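Side-chain contact in class B carbapenemase GOB-18 (Elizabethkingia meningoseptica, PDB 5K0W), which probably hydrolyses beta-lactam antibiotics, carbapenems among them, as a zinc-dependent metallo-beta-lactamase of subclass B3: residues A[224-229]-A[270-275]. Numbering follows the deposited sequence.
Sequences YTFGVM and QNLNDL
F226 meets L275 and L272 through the far edge of its ring. CE1 lies 3.6 Å from CB of L275, which sits at the ring edge in the plane. The two side chains cross at about a right angle. The ring also reaches the backbone of the other helix: CZ is 3.3 Å from O of L275, and CE1 comes near O of L272, both approached obliquely. With CG anti to its own carbonyl carbon (chi1 -71°), F226 turns its ring in toward 270-275.

L272 lies beside M229. Its CD2 packs 3.7 Å from CB of M229 and also touches the M229 carbonyl carbon. The second branch, CD1, spans both neighbours. It is 4.1 Å from SD of M229 and reaches CD1 of F226 at a similar distance. CG of L272 stands anti to the backbone N (chi1 -166°), and both methyls point across the interface.

The contact is a nearly antiparallel helix pair, with directions at 159°. The axes of the two short segments are 10.7 Å apart. It joins helix 218-230 to the long C-terminal helix 265-284 in the alpha-beta/beta-alpha fold of metallo-beta-lactamases. The contact is largely buried, and its side-chain contacts are apolar. The side chain of L275 is about 8 Å from that of H175, a zinc ligand.

Further out, the rings of Y279 and F226 meet, and P201 touches F226. Y268 OH is hydrogen-bonded to M229 O, a polar tie between the same two helices. T225 OG1 is hydrogen-bonded to P173 O, which ties helix 218-230 to the segment near H175.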
loop_
_atom_site.group_PDB
_atom_site.type_symbol
_atom_site.label_atom_id
_atom_site.label_comp_id
_atom_site.label_asym_id
_atom_site.label_seq_id
_atom_site.Cartn_x
_atom_site.Cartn_y
_atom_site.Cartn_z
ATOM N N TYR A 224 18.723 -3.658 2.212
ATOM C CA TYR A 224 18.689 -2.205 2.211
ATOM C C TYR A 224 17.438 -1.772 3.005
ATOM O O TYR A 224 17.567 -1.047 3.995
ATOM C CB TYR A 224 18.641 -1.699 0.762
ATOM C CG TYR A 224 18.176 -0.265 0.594
ATOM C CD1 TYR A 224 16.825 0.035 0.395
ATOM C CD2 TYR A 224 19.090 0.785 0.570
ATOM C CE1 TYR A 224 16.395 1.353 0.233
ATOM C CE2 TYR A 224 18.674 2.103 0.391
ATOM C CZ TYR A 224 17.325 2.385 0.225
ATOM O OH TYR A 224 16.930 3.693 0.041
ATOM N N THR A 225 16.239 -2.280 2.576
ATOM C CA THR A 225 14.909 -2.053 3.141
ATOM C C THR A 225 14.883 -2.132 4.653
ATOM O O THR A 225 14.325 -1.229 5.273
ATOM C CB THR A 225 13.868 -2.926 2.441
ATOM O OG1 THR A 225 13.890 -2.579 1.075
ATOM C CG2 THR A 225 12.443 -2.686 2.952
ATOM N N PHE A 226 15.505 -3.173 5.252
ATOM C CA PHE A 226 15.557 -3.305 6.713
ATOM C C PHE A 226 16.390 -2.189 7.338
ATOM O O PHE A 226 15.972 -1.603 8.345
ATOM C CB PHE A 226 16.016 -4.705 7.163
ATOM C CG PHE A 226 14.997 -5.811 6.929
ATOM C CD1 PHE A 226 13.816 -5.863 7.664
ATOM C CD2 PHE A 226 15.252 -6.838 6.031
ATOM C CE1 PHE A 226 12.893 -6.899 7.465
ATOM C CE2 PHE A 226 14.322 -7.852 5.825
ATOM C CZ PHE A 226 13.152 -7.878 6.544
ATOM N N GLY A 227 17.497 -1.840 6.686
ATOM C CA GLY A 227 18.363 -0.763 7.149
ATOM C C GLY A 227 17.644 0.572 7.207
ATOM O O GLY A 227 17.566 1.195 8.264
ATOM N N VAL A 228 17.086 0.997 6.079
ATOM C CA VAL A 228 16.386 2.273 5.904
ATOM C C VAL A 228 15.085 2.389 6.759
ATOM O O VAL A 228 14.807 3.455 7.316
ATOM C CB VAL A 228 16.219 2.571 4.377
ATOM C CG1 VAL A 228 15.278 1.584 3.694
ATOM C CG2 VAL A 228 15.794 4.011 4.112
ATOM N N MET A 229 14.343 1.275 6.917
ATOM C CA MET A 229 13.101 1.257 7.697
ATOM C C MET A 229 13.288 1.410 9.225
ATOM O O MET A 229 12.399 1.946 9.889
ATOM C CB MET A 229 12.207 0.064 7.321
ATOM C CG MET A 229 11.399 0.289 6.058
ATOM S SD MET A 229 10.353 -1.102 5.552
ATOM C CE MET A 229 8.792 -0.668 6.333
ATOM N N GLN A 270 9.233 -3.660 16.579
ATOM C CA GLN A 270 9.167 -5.072 16.971
ATOM C C GLN A 270 8.812 -5.946 15.769
ATOM O O GLN A 270 9.502 -6.935 15.531
ATOM C CB GLN A 270 8.191 -5.283 18.136
ATOM C CG GLN A 270 8.841 -4.943 19.478
ATOM C CD GLN A 270 7.873 -4.850 20.630
ATOM O OE1 GLN A 270 6.966 -3.998 20.662
ATOM N NE2 GLN A 270 8.111 -5.670 21.647
ATOM N N ASN A 271 7.800 -5.534 14.971
ATOM C CA ASN A 271 7.366 -6.224 13.755
ATOM C C ASN A 271 8.454 -6.179 12.711
ATOM O O ASN A 271 8.662 -7.174 12.029
ATOM C CB ASN A 271 6.088 -5.601 13.175
ATOM C CG ASN A 271 4.857 -5.842 13.997
ATOM O OD1 ASN A 271 4.656 -6.921 14.566
ATOM N ND2 ASN A 271 3.993 -4.845 14.055
ATOM N N LEU A 272 9.156 -5.035 12.588
ATOM C CA LEU A 272 10.246 -4.857 11.634
ATOM C C LEU A 272 11.402 -5.798 11.957
ATOM O O LEU A 272 11.930 -6.438 11.049
ATOM C CB LEU A 272 10.705 -3.398 11.630
ATOM C CG LEU A 272 11.587 -2.926 10.495
ATOM C CD1 LEU A 272 10.894 -3.088 9.131
ATOM C CD2 LEU A 272 11.939 -1.494 10.692
ATOM N N ASN A 273 11.763 -5.910 13.245
ATOM C CA ASN A 273 12.837 -6.776 13.727
ATOM C C ASN A 273 12.466 -8.257 13.552
ATOM O O ASN A 273 13.341 -9.060 13.239
ATOM C CB ASN A 273 13.188 -6.430 15.192
ATOM C CG ASN A 273 14.183 -7.345 15.858
ATOM O OD1 ASN A 273 13.873 -8.018 16.849
ATOM N ND2 ASN A 273 15.393 -7.408 15.321
ATOM N N ASP A 274 11.171 -8.608 13.713
ATOM C CA ASP A 274 10.706 -9.981 13.519
ATOM C C ASP A 274 10.793 -10.374 12.058
ATOM O O ASP A 274 11.077 -11.531 11.756
ATOM C CB ASP A 274 9.296 -10.193 14.080
ATOM C CG ASP A 274 9.223 -10.135 15.596
ATOM O OD1 ASP A 274 10.155 -10.657 16.261
ATOM O OD2 ASP A 274 8.232 -9.573 16.121
ATOM N N LEU A 275 10.609 -9.396 11.154
ATOM C CA LEU A 275 10.712 -9.585 9.716
ATOM C C LEU A 275 12.194 -9.723 9.290
ATOM O O LEU A 275 12.496 -10.514 8.385
ATOM C CB LEU A 275 9.979 -8.465 8.971
ATOM C CG LEU A 275 8.445 -8.564 8.972
ATOM C CD1 LEU A 275 7.802 -7.246 8.624
ATOM C CD2 LEU A 275 7.952 -9.618 8.018
#